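Local coordinates for protein putative L-alanine-DL-glutamate epimerase (Burkholderia xenovorans, PDB 3GO2) that probably acts as a magnesium-dependent racemase or epimerase of the mandelate racemase/muconate lactonizing enzyme family, at residues H125-R130 against D145-T150; K163-I168 against D219-A224; K194-L199 against L230-E235; D213-L218 against D238-W243. All coordinates share one frame; numbering follows the deposited sequence. Where two conformers were deposited one is given.

Interaction 1 (H125-R130 against D145-T150); sequences HCPTWR and DGVKRT
Thr150 lays its CG2 methyl over one face of the Arg130 guanidinium, 4.0 Å from NH1, while a water sits at the edge of that group, in its plane. The water accepts from Arg130 NH1 at 2.8 Å and donates to Thr150 OG1. That hydroxyl in turn gives its own proton to Gly146 O at 2.8 Å, approaching from above the carbonyl plane, with Thr150 N reaching the same oxygen from the opposite face. Salt bridges hold the guanidinium further: Asp347 takes NE, and Glu153 takes NH1 alongside the water.

Thr150 carries its methyl anti to the backbone N (chi1 -54°, measured to OG1), which brings CG2 to 3.7 Å from Cys126 SG. Pro127, preceded by a cis peptide, meets Thr150 OG1 through its CB at 3.9 Å and sets its CG against Val147 CG2 at 4.0 Å. The same proline occupies the N-cap position of helix 128-132. The arrangement is consistent with the first beta-alpha unit of the enolase-type barrel: the segment after strand 118-123 rests on outer helix 144-156 and carries His125, which binds fumarate or 2-oxoglutarate in other crystals of this protein.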
loop_
_atom_site.group_PDB
_atom_site.type_symbol
_atom_site.label_atom_id
_atom_site.label_comp_id
_atom_site.label_asym_id
_atom_site.label_seq_id
_atom_site.Cartn_x
_atom_site.Cartn_y
_atom_site.Cartn_z
ATOM N N HIS A 125 14.180 35.972 8.950
ATOM C CA HIS A 125 14.984 36.225 10.162
ATOM C C HIS A 125 14.598 37.540 10.836
ATOM O O HIS A 125 15.457 38.399 11.170
ATOM C CB HIS A 125 16.457 36.179 9.824
ATOM C CG HIS A 125 16.844 34.882 9.182
ATOM N ND1 HIS A 125 16.947 34.737 7.817
ATOM C CD2 HIS A 125 17.037 33.649 9.712
ATOM C CE1 HIS A 125 17.227 33.474 7.535
ATOM N NE2 HIS A 125 17.292 32.796 8.665
ATOM N N CYS A 126 13.294 37.646 11.055
ATOM C CA CYS A 126 12.636 38.864 11.524
ATOM C C CYS A 126 11.783 38.529 12.729
ATOM O O CYS A 126 10.652 38.062 12.569
ATOM C CB CYS A 126 11.748 39.405 10.414
ATOM S SG CYS A 126 10.862 40.944 10.890
ATOM N N PRO A 127 12.278 38.804 13.942
ATOM C CA PRO A 127 13.447 39.611 14.353
ATOM C C PRO A 127 14.730 38.826 14.665
ATOM O O PRO A 127 15.635 39.307 15.372
ATOM C CB PRO A 127 12.926 40.312 15.622
ATOM C CG PRO A 127 11.875 39.353 16.170
ATOM C CD PRO A 127 11.481 38.379 15.114
ATOM N N THR A 128 14.830 37.615 14.121
ATOM C CA THR A 128 15.926 36.723 14.438
ATOM C C THR A 128 17.331 37.328 14.335
ATOM O O THR A 128 18.142 37.155 15.248
ATOM C CB THR A 128 15.811 35.487 13.544
ATOM O OG1 THR A 128 14.489 34.971 13.645
ATOM C CG2 THR A 128 16.841 34.438 13.872
ATOM N N TRP A 129 17.610 38.022 13.231
ATOM C CA TRP A 129 18.888 38.686 13.022
ATOM C C TRP A 129 19.156 39.793 14.045
ATOM O O TRP A 129 20.262 39.903 14.530
ATOM C CB TRP A 129 18.967 39.246 11.602
ATOM C CG TRP A 129 19.426 38.296 10.514
ATOM C CD1 TRP A 129 19.645 38.631 9.206
ATOM C CD2 TRP A 129 19.715 36.890 10.614
ATOM N NE1 TRP A 129 20.044 37.531 8.491
ATOM C CE2 TRP A 129 20.091 36.452 9.328
ATOM C CE3 TRP A 129 19.662 35.957 11.652
ATOM C CZ2 TRP A 129 20.417 35.121 9.047
ATOM C CZ3 TRP A 129 20.009 34.646 11.381
ATOM C CH2 TRP A 129 20.377 34.237 10.086
ATOM N N ARG A 130 18.150 40.594 14.377
ATOM C CA ARG A 130 18.333 41.641 15.392
ATOM C C ARG A 130 18.502 41.087 16.792
ATOM O O ARG A 130 19.083 41.732 17.654
ATOM C CB ARG A 130 17.179 42.650 15.354
ATOM C CG ARG A 130 17.163 43.463 14.077
ATOM C CD ARG A 130 15.937 44.334 13.931
ATOM N NE ARG A 130 15.876 44.930 12.607
ATOM C CZ ARG A 130 15.110 45.964 12.272
ATOM N NH1 ARG A 130 14.314 46.535 13.174
ATOM N NH2 ARG A 130 15.144 46.424 11.041
ATOM N N ASP A 145 8.857 43.791 23.708
ATOM C CA ASP A 145 8.517 45.077 23.096
ATOM C C ASP A 145 9.284 45.315 21.803
ATOM O O ASP A 145 8.722 45.857 20.862
ATOM C CB ASP A 145 8.744 46.239 24.075
ATOM C CG ASP A 145 7.681 46.316 25.167
ATOM O OD1 ASP A 145 6.539 45.814 25.000
ATOM O OD2 ASP A 145 8.015 46.908 26.216
ATOM N N GLY A 146 10.547 44.881 21.755
ATOM C CA GLY A 146 11.386 44.972 20.558
ATOM C C GLY A 146 10.885 44.090 19.427
ATOM O O GLY A 146 10.873 44.490 18.251
ATOM N N VAL A 147 10.438 42.894 19.798
ATOM C CA VAL A 147 9.796 41.973 18.849
ATOM C C VAL A 147 8.603 42.667 18.201
ATOM O O VAL A 147 8.472 42.690 16.977
ATOM C CB VAL A 147 9.393 40.653 19.548
ATOM C CG1 VAL A 147 8.523 39.776 18.658
ATOM C CG2 VAL A 147 10.644 39.891 19.980
ATOM N N LYS A 148 7.743 43.273 19.019
ATOM C CA LYS A 148 6.579 43.981 18.522
ATOM C C LYS A 148 6.998 45.108 17.581
ATOM O O LYS A 148 6.458 45.249 16.495
ATOM C CB LYS A 148 5.750 44.548 19.674
ATOM C CG LYS A 148 4.530 45.307 19.217
ATOM C CD LYS A 148 3.756 45.827 20.397
ATOM C CE LYS A 148 2.584 46.712 19.966
ATOM N NZ LYS A 148 1.603 46.912 21.074
ATOM N N ARG A 149 7.966 45.907 18.001
ATOM C CA ARG A 149 8.389 47.043 17.185
ATOM C C ARG A 149 8.968 46.636 15.852
ATOM O O ARG A 149 8.810 47.353 14.888
ATOM C CB ARG A 149 9.402 47.891 17.926
ATOM C CG ARG A 149 8.782 48.676 19.060
ATOM C CD ARG A 149 9.766 49.725 19.561
ATOM N NE ARG A 149 11.075 49.185 19.939
ATOM C CZ ARG A 149 11.414 48.795 21.159
ATOM N NH1 ARG A 149 12.637 48.325 21.386
ATOM N NH2 ARG A 149 10.544 48.868 22.164
ATOM N N THR A 150 9.656 45.491 15.818
ATOM C CA THR A 150 10.214 44.992 14.565
ATOM C C THR A 150 9.105 44.635 13.574
ATOM O O THR A 150 9.215 44.935 12.384
ATOM C CB THR A 150 11.137 43.783 14.792
ATOM O OG1 THR A 150 12.143 44.092 15.758
ATOM C CG2 THR A 150 11.820 43.385 13.515
HETATM O O HOH W 1 13.515 46.378 15.838
#

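Interaction 2 (K163-I168 against D219-A224); sequences KTNIFI and DLNFNA. With MG (magnesium ion), chain B.
Charged and metal interactions converge on Asp219 and Lys163. Asp219 OD2 binds the magnesium ion at 2.3 Å, Glu245 and Glu269 complete the metal site, and Asp219 OD1 takes a 2.7 Å bond from a water on the metal. Lys163, bent at chi3 (80°), runs its aliphatic chain over Asp219 CB to place NZ 3.5 Å from Asp219 OD2, a weak salt bridge; Glu245 is its stronger partner.

Hydrogen bonds join backbones and amides. Asp219 N donates to Thr164 O at 2.9 Å, nearly straight. These are neighbouring parallel strands at their C-terminal ends, the barrel mouth where the enolase superfamily keeps metal and substrate; in other crystals of this protein Lys163 binds 2-oxoglutarate, Asn165 fumarate and Asn221 both. Asn221 ND2 gives a weak, bent bond (133° at the hydrogen) to Asn165 OD1 at 3.2 Å, the amides nearly coplanar, while Thr128 takes up Asn165 ND2. In an Asx turn, Asn221 N meets Asp219 OD1 at 2.9 Å from above the carboxylate plane (40° out).

Apolar contact lies on the side facing helix 193-210: the Ile166 and Leu220 side chains cross at about a right angle, Ile166 CD1 3.7 Å from Leu220 CD2.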
loop_
_atom_site.group_PDB
_atom_site.type_symbol
_atom_site.label_atom_id
_atom_site.label_comp_id
_atom_site.label_asym_id
_atom_site.label_seq_id
_atom_site.Cartn_x
_atom_site.Cartn_y
_atom_site.Cartn_z
ATOM N N LYS A 163 9.136 36.232 8.719
ATOM C CA LYS A 163 9.406 34.928 9.297
ATOM C C LYS A 163 10.254 35.015 10.538
ATOM O O LYS A 163 11.277 35.674 10.533
ATOM C CB LYS A 163 10.087 34.019 8.294
ATOM C CG LYS A 163 10.103 32.556 8.741
ATOM C CD LYS A 163 10.524 31.551 7.644
ATOM C CE LYS A 163 12.029 31.451 7.413
ATOM N NZ LYS A 163 12.377 30.518 6.276
ATOM N N THR A 164 9.830 34.333 11.597
ATOM C CA THR A 164 10.616 34.251 12.822
ATOM C C THR A 164 10.991 32.796 13.134
ATOM O O THR A 164 10.595 31.870 12.422
ATOM C CB THR A 164 9.870 34.890 14.035
ATOM O OG1 THR A 164 10.797 35.073 15.108
ATOM C CG2 THR A 164 8.638 34.051 14.475
ATOM N N ASN A 165 11.740 32.622 14.211
ATOM C CA ASN A 165 12.214 31.308 14.673
ATOM C C ASN A 165 11.764 31.132 16.137
ATOM O O ASN A 165 10.756 31.726 16.549
ATOM C CB ASN A 165 13.717 31.215 14.512
ATOM C CG ASN A 165 14.169 31.339 13.062
ATOM O OD1 ASN A 165 14.453 30.319 12.383
ATOM N ND2 ASN A 165 14.239 32.559 12.571
ATOM N N ILE A 166 12.462 30.310 16.903
ATOM C CA ILE A 166 12.054 29.993 18.278
ATOM C C ILE A 166 12.935 30.755 19.274
ATOM O O ILE A 166 14.173 30.624 19.246
ATOM C CB ILE A 166 12.153 28.484 18.596
ATOM C CG1 ILE A 166 11.541 27.634 17.476
ATOM C CG2 ILE A 166 11.471 28.173 19.972
ATOM C CD1 ILE A 166 11.808 26.134 17.628
ATOM N N PHE A 167 12.274 31.510 20.162
ATOM C CA PHE A 167 12.955 32.342 21.139
ATOM C C PHE A 167 12.417 32.169 22.539
ATOM O O PHE A 167 11.203 32.084 22.747
ATOM C CB PHE A 167 12.890 33.821 20.741
ATOM C CG PHE A 167 13.712 34.120 19.556
ATOM C CD1 PHE A 167 15.082 34.291 19.689
ATOM C CD2 PHE A 167 13.156 34.128 18.288
ATOM C CE1 PHE A 167 15.848 34.505 18.575
ATOM C CE2 PHE A 167 13.952 34.344 17.182
ATOM C CZ PHE A 167 15.284 34.530 17.350
ATOM N N ILE A 168 13.372 32.140 23.473
ATOM C CA ILE A 168 13.107 32.040 24.897
ATOM C C ILE A 168 13.302 33.418 25.537
ATOM O O ILE A 168 14.428 33.965 25.553
ATOM C CB ILE A 168 14.063 31.056 25.576
ATOM C CG1 ILE A 168 14.077 29.705 24.841
ATOM C CG2 ILE A 168 13.702 30.935 27.104
ATOM C CD1 ILE A 168 12.714 29.038 24.692
ATOM N N ASP A 219 9.471 29.358 11.482
ATOM C CA ASP A 219 10.459 28.342 11.098
ATOM C C ASP A 219 10.936 27.622 12.346
ATOM O O ASP A 219 11.542 28.221 13.266
ATOM C CB ASP A 219 11.618 29.027 10.371
ATOM C CG ASP A 219 12.550 28.075 9.654
ATOM O OD1 ASP A 219 12.422 26.837 9.805
ATOM O OD2 ASP A 219 13.453 28.596 8.947
ATOM N N LEU A 220 10.700 26.315 12.350
ATOM C CA LEU A 220 11.156 25.435 13.406
ATOM C C LEU A 220 12.430 24.666 13.082
ATOM O O LEU A 220 12.952 23.946 13.940
ATOM C CB LEU A 220 10.042 24.458 13.757
ATOM C CG LEU A 220 8.713 25.097 14.104
ATOM C CD1 LEU A 220 7.636 23.983 14.338
ATOM C CD2 LEU A 220 8.851 26.036 15.331
ATOM N N ASN A 221 12.929 24.815 11.852
ATOM C CA ASN A 221 14.130 24.139 11.401
ATOM C C ASN A 221 14.061 22.640 11.775
ATOM O O ASN A 221 13.052 22.009 11.510
ATOM C CB ASN A 221 15.386 24.842 11.914
ATOM C CG ASN A 221 15.603 26.211 11.287
ATOM O OD1 ASN A 221 16.208 26.344 10.203
ATOM N ND2 ASN A 221 15.126 27.215 11.950
ATOM N N PHE A 222 15.122 22.098 12.377
ATOM C CA PHE A 222 15.158 20.699 12.783
ATOM C C PHE A 222 15.030 20.578 14.314
ATOM O O PHE A 222 15.590 19.661 14.905
ATOM C CB PHE A 222 16.501 20.052 12.406
ATOM C CG PHE A 222 16.763 19.841 10.916
ATOM C CD1 PHE A 222 16.516 18.598 10.317
ATOM C CD2 PHE A 222 17.411 20.813 10.166
ATOM C CE1 PHE A 222 16.854 18.374 8.982
ATOM C CE2 PHE A 222 17.737 20.588 8.840
ATOM C CZ PHE A 222 17.477 19.366 8.256
ATOM N N ASN A 223 14.333 21.522 14.953
ATOM C CA ASN A 223 14.409 21.669 16.418
ATOM C C ASN A 223 13.494 20.807 17.264
ATOM O O ASN A 223 13.482 20.958 18.491
ATOM C CB ASN A 223 14.232 23.151 16.786
ATOM C CG ASN A 223 15.398 23.979 16.315
ATOM O OD1 ASN A 223 16.556 23.577 16.494
ATOM N ND2 ASN A 223 15.124 25.111 15.668
ATOM N N ALA A 224 12.780 19.876 16.652
ATOM C CA ALA A 224 12.020 18.871 17.405
ATOM C C ALA A 224 11.966 17.526 16.691
ATOM O O ALA A 224 12.562 17.350 15.605
ATOM C CB ALA A 224 10.608 19.390 17.671
HETATM MG MG MG B . 14.566 27.785 7.107
HETATM O O HOH W 2 14.981 30.703 9.403
HETATM O O HOH W 3 13.738 25.653 7.777
HETATM O O HOH W 4 16.206 27.899 7.812
#

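Interaction 3 (K194-L199 against L230-E235); sequences KVLRNL and LKILRE
Leu196 and Leu199, one turn apart on helix 194-199, carry most of the contact with helix 230-235, and Ile232 receives them both. The two axes come no closer than 10.2 Å and cross at -38° with their N-to-C directions roughly alike, so the gap is bridged by side chains.

Leu196 comes first and supplies the larger share. With CG anti to its carbonyl carbon (chi1 -64°), it sends CD2 against the backbone of the facing helix, 3.7 Å from Ile232 CA and 3.8 Å from Lys231 O. The same methyl reaches Ile232 CG1 and, one turn on, Glu235 CB at 3.9 Å. Here a single branch settles among Lys231, Ile232 and Glu235 of the partner surface. Glu235 answers from its own side: its chain bends at chi2 (70°) and folds back, leaving OE1 4.0 Å from Leu196 CB, while OE2 forms a salt bridge with Arg200, just beyond the segment.

Past Asn198, whose amide is taken up by Lys194 O, Asp170 and His169 on another side of the helix, Leu199 lays CD1 across Ile232 at about a right angle, 3.8 Å from CG2.

In the barrel these are consecutive outer helices, 193-210 and 226-235, separated in sequence by strand 215-219. Leu199 continues inward onto Ile166 of strand 161-168, and Leu230 and Leu233 turn to helix 251-259, with Leu230 also packing on Asp287 of a third subunit.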
loop_
_atom_site.group_PDB
_atom_site.type_symbol
_atom_site.label_atom_id
_atom_site.label_comp_id
_atom_site.label_asym_id
_atom_site.label_seq_id
_atom_site.Cartn_x
_atom_site.Cartn_y
_atom_site.Cartn_z
ATOM N N LYS A 194 8.090 25.254 28.666
ATOM C CA LYS A 194 8.893 26.461 28.492
ATOM C C LYS A 194 8.967 26.872 27.027
ATOM O O LYS A 194 8.789 28.047 26.683
ATOM C CB LYS A 194 10.304 26.261 29.057
ATOM C CG LYS A 194 11.155 27.525 29.028
ATOM C CD LYS A 194 12.476 27.344 29.753
ATOM C CE LYS A 194 13.623 27.073 28.780
ATOM N NZ LYS A 194 14.956 27.260 29.427
ATOM N N VAL A 195 9.235 25.906 26.155
ATOM C CA VAL A 195 9.300 26.190 24.723
ATOM C C VAL A 195 7.947 26.696 24.243
ATOM O O VAL A 195 7.837 27.708 23.521
ATOM C CB VAL A 195 9.757 24.943 23.926
ATOM C CG1 VAL A 195 9.604 25.181 22.417
ATOM C CG2 VAL A 195 11.210 24.594 24.283
ATOM N N LEU A 196 6.887 26.008 24.656
ATOM C CA LEU A 196 5.572 26.336 24.151
ATOM C C LEU A 196 5.122 27.737 24.594
ATOM O O LEU A 196 4.646 28.519 23.780
ATOM C CB LEU A 196 4.555 25.273 24.551
ATOM C CG LEU A 196 4.788 23.870 23.980
ATOM C CD1 LEU A 196 3.821 22.905 24.635
ATOM C CD2 LEU A 196 4.612 23.869 22.469
ATOM N N ARG A 197 5.274 28.060 25.879
ATOM C CA ARG A 197 4.809 29.376 26.338
ATOM C C ARG A 197 5.646 30.531 25.765
ATOM O O ARG A 197 5.120 31.623 25.524
ATOM C CB ARG A 197 4.794 29.447 27.861
ATOM C CG ARG A 197 6.091 29.478 28.508
ATOM C CD ARG A 197 5.937 29.650 30.026
ATOM N NE ARG A 197 7.260 29.690 30.613
ATOM C CZ ARG A 197 7.841 28.714 31.300
ATOM N NH1 ARG A 197 7.204 27.583 31.587
ATOM N NH2 ARG A 197 9.073 28.901 31.743
ATOM N N ASN A 198 6.922 30.287 25.509
ATOM C CA ASN A 198 7.776 31.312 24.907
ATOM C C ASN A 198 7.473 31.519 23.423
ATOM O O ASN A 198 7.428 32.650 22.959
ATOM C CB ASN A 198 9.237 30.991 25.157
ATOM C CG ASN A 198 9.660 31.431 26.521
ATOM O OD1 ASN A 198 9.831 32.644 26.758
ATOM N ND2 ASN A 198 9.744 30.476 27.463
ATOM N N LEU A 199 7.227 30.428 22.689
ATOM C CA LEU A 199 6.697 30.539 21.320
ATOM C C LEU A 199 5.440 31.375 21.279
ATOM O O LEU A 199 5.296 32.263 20.442
ATOM C CB LEU A 199 6.344 29.170 20.721
ATOM C CG LEU A 199 7.424 28.465 19.956
ATOM C CD1 LEU A 199 7.030 26.993 19.700
ATOM C CD2 LEU A 199 7.733 29.265 18.655
ATOM N N LEU A 230 4.066 18.231 16.813
ATOM C CA LEU A 230 2.624 18.131 17.074
ATOM C C LEU A 230 2.243 18.961 18.298
ATOM O O LEU A 230 1.234 19.671 18.285
ATOM C CB LEU A 230 2.206 16.682 17.262
ATOM C CG LEU A 230 2.257 15.760 16.022
ATOM C CD1 LEU A 230 2.391 14.238 16.392
ATOM C CD2 LEU A 230 1.040 16.004 15.130
ATOM N N LYS A 231 3.078 18.917 19.330
ATOM C CA LYS A 231 2.801 19.692 20.540
ATOM C C LYS A 231 2.770 21.197 20.202
ATOM O O LYS A 231 1.909 21.952 20.694
ATOM C CB LYS A 231 3.825 19.396 21.623
ATOM C CG LYS A 231 3.611 18.013 22.232
ATOM C CD LYS A 231 4.779 17.538 23.054
ATOM C CE LYS A 231 4.995 18.346 24.302
ATOM N NZ LYS A 231 4.213 17.877 25.452
ATOM N N ILE A 232 3.696 21.621 19.351
ATOM C CA ILE A 232 3.779 23.022 18.938
ATOM C C ILE A 232 2.567 23.405 18.131
ATOM O O ILE A 232 1.931 24.430 18.411
ATOM C CB ILE A 232 5.079 23.325 18.167
ATOM C CG1 ILE A 232 6.280 23.248 19.125
ATOM C CG2 ILE A 232 4.955 24.708 17.457
ATOM C CD1 ILE A 232 7.658 23.154 18.411
ATOM N N LEU A 233 2.189 22.569 17.167
ATOM C CA LEU A 233 1.005 22.845 16.348
ATOM C C LEU A 233 -0.289 22.900 17.166
ATOM O O LEU A 233 -1.163 23.713 16.888
ATOM C CB LEU A 233 0.870 21.807 15.228
ATOM C CG LEU A 233 2.012 21.815 14.218
ATOM C CD1 LEU A 233 1.857 20.595 13.290
ATOM C CD2 LEU A 233 2.061 23.116 13.393
ATOM N N ARG A 234 -0.421 22.044 18.177
ATOM C CA ARG A 234 -1.580 22.097 19.078
ATOM C C ARG A 234 -1.612 23.363 19.915
ATOM O O ARG A 234 -2.683 23.975 20.096
ATOM C CB ARG A 234 -1.581 20.903 20.020
ATOM C CG ARG A 234 -1.835 19.606 19.360
ATOM C CD ARG A 234 -1.422 18.455 20.260
ATOM N NE ARG A 234 -1.469 17.228 19.494
ATOM C CZ ARG A 234 -0.710 16.139 19.701
ATOM N NH1 ARG A 234 0.187 16.099 20.679
ATOM N NH2 ARG A 234 -0.844 15.102 18.874
ATOM N N GLU A 235 -0.471 23.748 20.468
ATOM C CA GLU A 235 -0.373 25.001 21.200
ATOM C C GLU A 235 -0.818 26.192 20.345
ATOM O O GLU A 235 -1.519 27.101 20.828
ATOM C CB GLU A 235 1.054 25.216 21.685
ATOM C CG GLU A 235 1.305 26.566 22.364
ATOM C CD GLU A 235 0.642 26.716 23.731
ATOM O OE1 GLU A 235 0.623 25.740 24.493
ATOM O OE2 GLU A 235 0.174 27.832 24.055
#

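Interaction 4 (D213-L218 against D238-W243); sequences DVEILL and DFDLFW
Leu217 and Trp243 form the tight end of this contact. Leu217 CD2 lies over one face of the indole, 3.7 Å from the centroid of its five-membered ring and 24° off the normal, a CH-pi contact in which CD2 comes to 3.4 Å from CE2. The other branch, CD1, presses on Phe242 CB at 3.5 Å, the two side chains lying side by side. Trp243 CG stands between the backbone N and the carbonyl carbon (chi1 78°), which carries the indole across Leu217 and toward Lys163 in the barrel interior.

Two backbone bonds join the segments: Phe242 N to Ile216 O at 2.9 Å, and Leu218 N to Trp243 O at 3.0 Å. Strands 215-219 and 243-245 are parallel neighbours in the barrel, linked through helix 226-235 as a beta-alpha-beta crossover.

The other end is hydrated. Glu215 OE1 and Asp240 OD2 approach to 4.4 Å, a like-charged pair softened, in all likelihood, by the salt bridge from Arg193 of a fourth subunit to Asp240. One water joins Glu215 OE1, Ile216 N and Asp240 O; a second spans Glu215 OE1 and Asp240 OD1. The Glu215 carboxylate stands at the edge of the Phe242 ring, their planes 78° apart.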
loop_
_atom_site.group_PDB
_atom_site.type_symbol
_atom_site.label_atom_id
_atom_site.label_comp_id
_atom_site.label_asym_id
_atom_site.label_seq_id
_atom_site.Cartn_x
_atom_site.Cartn_y
_atom_site.Cartn_z
ATOM N N ASP A 213 -2.998 42.156 8.824
ATOM C CA ASP A 213 -2.727 41.996 7.390
ATOM C C ASP A 213 -1.280 41.684 6.957
ATOM O O ASP A 213 -1.003 41.543 5.767
ATOM C CB ASP A 213 -3.183 43.230 6.652
ATOM C CG ASP A 213 -4.663 43.474 6.806
ATOM O OD1 ASP A 213 -5.440 42.505 6.773
ATOM O OD2 ASP A 213 -5.045 44.634 6.985
ATOM N N VAL A 214 -0.354 41.641 7.888
ATOM C CA VAL A 214 0.986 41.183 7.586
ATOM C C VAL A 214 1.006 39.721 8.003
ATOM O O VAL A 214 0.591 39.379 9.107
ATOM C CB VAL A 214 2.044 41.991 8.351
ATOM C CG1 VAL A 214 3.410 41.298 8.294
ATOM C CG2 VAL A 214 2.130 43.386 7.762
ATOM N N GLU A 215 1.449 38.852 7.102
ATOM C CA GLU A 215 1.455 37.402 7.383
ATOM C C GLU A 215 2.678 37.024 8.204
ATOM O O GLU A 215 3.732 37.623 8.053
ATOM C CB GLU A 215 1.471 36.641 6.070
ATOM C CG GLU A 215 0.208 36.793 5.272
ATOM C CD GLU A 215 -0.793 35.720 5.559
ATOM O OE1 GLU A 215 -0.532 34.863 6.425
ATOM O OE2 GLU A 215 -1.838 35.724 4.896
ATOM N N ILE A 216 2.535 36.031 9.084
ATOM C CA ILE A 216 3.635 35.578 9.928
ATOM C C ILE A 216 3.942 34.116 9.581
ATOM O O ILE A 216 3.043 33.275 9.566
ATOM C CB ILE A 216 3.274 35.714 11.425
ATOM C CG1 ILE A 216 3.173 37.209 11.793
ATOM C CG2 ILE A 216 4.312 35.046 12.311
ATOM C CD1 ILE A 216 2.668 37.465 13.195
ATOM N N LEU A 217 5.206 33.859 9.266
ATOM C CA LEU A 217 5.746 32.525 9.015
ATOM C C LEU A 217 6.553 32.124 10.244
ATOM O O LEU A 217 7.226 32.966 10.862
ATOM C CB LEU A 217 6.666 32.530 7.782
ATOM C CG LEU A 217 6.043 32.756 6.402
ATOM C CD1 LEU A 217 5.376 34.182 6.209
ATOM C CD2 LEU A 217 7.148 32.543 5.390
ATOM N N LEU A 218 6.525 30.832 10.581
ATOM C CA LEU A 218 7.244 30.298 11.726
ATOM C C LEU A 218 8.184 29.191 11.248
ATOM O O LEU A 218 7.736 28.216 10.671
ATOM C CB LEU A 218 6.298 29.744 12.778
ATOM C CG LEU A 218 6.936 29.078 14.004
ATOM C CD1 LEU A 218 7.849 30.054 14.800
ATOM C CD2 LEU A 218 5.841 28.496 14.920
ATOM N N ASP A 238 -4.773 28.022 17.076
ATOM C CA ASP A 238 -5.649 29.162 16.769
ATOM C C ASP A 238 -4.906 30.383 16.218
ATOM O O ASP A 238 -5.504 31.450 15.997
ATOM C CB ASP A 238 -6.413 29.549 18.033
ATOM C CG ASP A 238 -7.445 28.515 18.423
ATOM O OD1 ASP A 238 -7.827 28.488 19.608
ATOM O OD2 ASP A 238 -7.873 27.726 17.554
ATOM N N PHE A 239 -3.607 30.261 16.015
ATOM C CA PHE A 239 -2.837 31.346 15.427
ATOM C C PHE A 239 -2.988 31.370 13.927
ATOM O O PHE A 239 -3.118 30.324 13.291
ATOM C CB PHE A 239 -1.368 31.152 15.727
ATOM C CG PHE A 239 -0.933 31.794 16.956
ATOM C CD1 PHE A 239 -0.422 33.079 16.923
ATOM C CD2 PHE A 239 -1.032 31.121 18.163
ATOM C CE1 PHE A 239 -0.008 33.685 18.077
ATOM C CE2 PHE A 239 -0.616 31.713 19.325
ATOM C CZ PHE A 239 -0.099 32.991 19.289
ATOM N N ASP A 240 -2.959 32.554 13.339
ATOM C CA ASP A 240 -2.943 32.649 11.893
ATOM C C ASP A 240 -1.499 32.606 11.388
ATOM O O ASP A 240 -0.773 33.579 11.534
ATOM C CB ASP A 240 -3.609 33.948 11.458
ATOM C CG ASP A 240 -3.613 34.140 9.961
ATOM O OD1 ASP A 240 -3.633 33.140 9.210
ATOM O OD2 ASP A 240 -3.634 35.321 9.545
ATOM N N LEU A 241 -1.063 31.461 10.854
ATOM C CA LEU A 241 0.307 31.331 10.335
ATOM C C LEU A 241 0.315 30.992 8.847
ATOM O O LEU A 241 -0.360 30.061 8.398
ATOM C CB LEU A 241 1.088 30.248 11.089
ATOM C CG LEU A 241 1.212 30.472 12.600
ATOM C CD1 LEU A 241 1.750 29.263 13.355
ATOM C CD2 LEU A 241 2.106 31.686 12.836
ATOM N N PHE A 242 1.121 31.730 8.103
ATOM C CA PHE A 242 1.264 31.565 6.656
ATOM C C PHE A 242 1.835 30.191 6.356
ATOM O O PHE A 242 1.377 29.486 5.463
ATOM C CB PHE A 242 2.191 32.666 6.161
ATOM C CG PHE A 242 2.469 32.667 4.691
ATOM C CD1 PHE A 242 1.843 33.581 3.855
ATOM C CD2 PHE A 242 3.435 31.839 4.146
ATOM C CE1 PHE A 242 2.168 33.623 2.515
ATOM C CE2 PHE A 242 3.725 31.870 2.792
ATOM C CZ PHE A 242 3.112 32.775 1.985
ATOM N N TRP A 243 2.832 29.806 7.144
ATOM C CA TRP A 243 3.316 28.453 7.158
ATOM C C TRP A 243 4.056 28.160 8.458
ATOM O O TRP A 243 4.532 29.078 9.149
ATOM C CB TRP A 243 4.147 28.107 5.910
ATOM C CG TRP A 243 5.583 28.564 5.777
ATOM C CD1 TRP A 243 6.552 28.615 6.749
ATOM C CD2 TRP A 243 6.221 28.913 4.553
ATOM N NE1 TRP A 243 7.747 29.010 6.205
ATOM C CE2 TRP A 243 7.579 29.181 4.849
ATOM C CE3 TRP A 243 5.786 29.000 3.213
ATOM C CZ2 TRP A 243 8.488 29.561 3.870
ATOM C CZ3 TRP A 243 6.684 29.375 2.249
ATOM C CH2 TRP A 243 8.034 29.656 2.576
HETATM O O HOH W 5 -0.131 35.034 9.125
HETATM O O HOH W 6 -2.240 32.713 6.904
#

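Interaction 2 holds the metal-binding end of the barrel, and the other three touch it. Interaction 1 joins it through Thr128 OG1, 2.7 Å from Asn165 ND2, and Cys126 N, 2.9 Å from Lys163 O, which ties His125 to the same substrate mouth. Interaction 4 continues the sheet below it: Thr164 N lies 3.0 Å from Leu217 O, and the Trp243 side chain comes within about 7 Å of the magnesium. Interaction 3 backs the strands from outside, with Leu199 CG 4.1 Å from Ile166 CG2; the Leu199 side chain is about 13 Å from the magnesium. Along the chain, interactions 2, 3 and 4 interlace, as expected of consecutive beta-alpha units, whereas interaction 1 closes before they open.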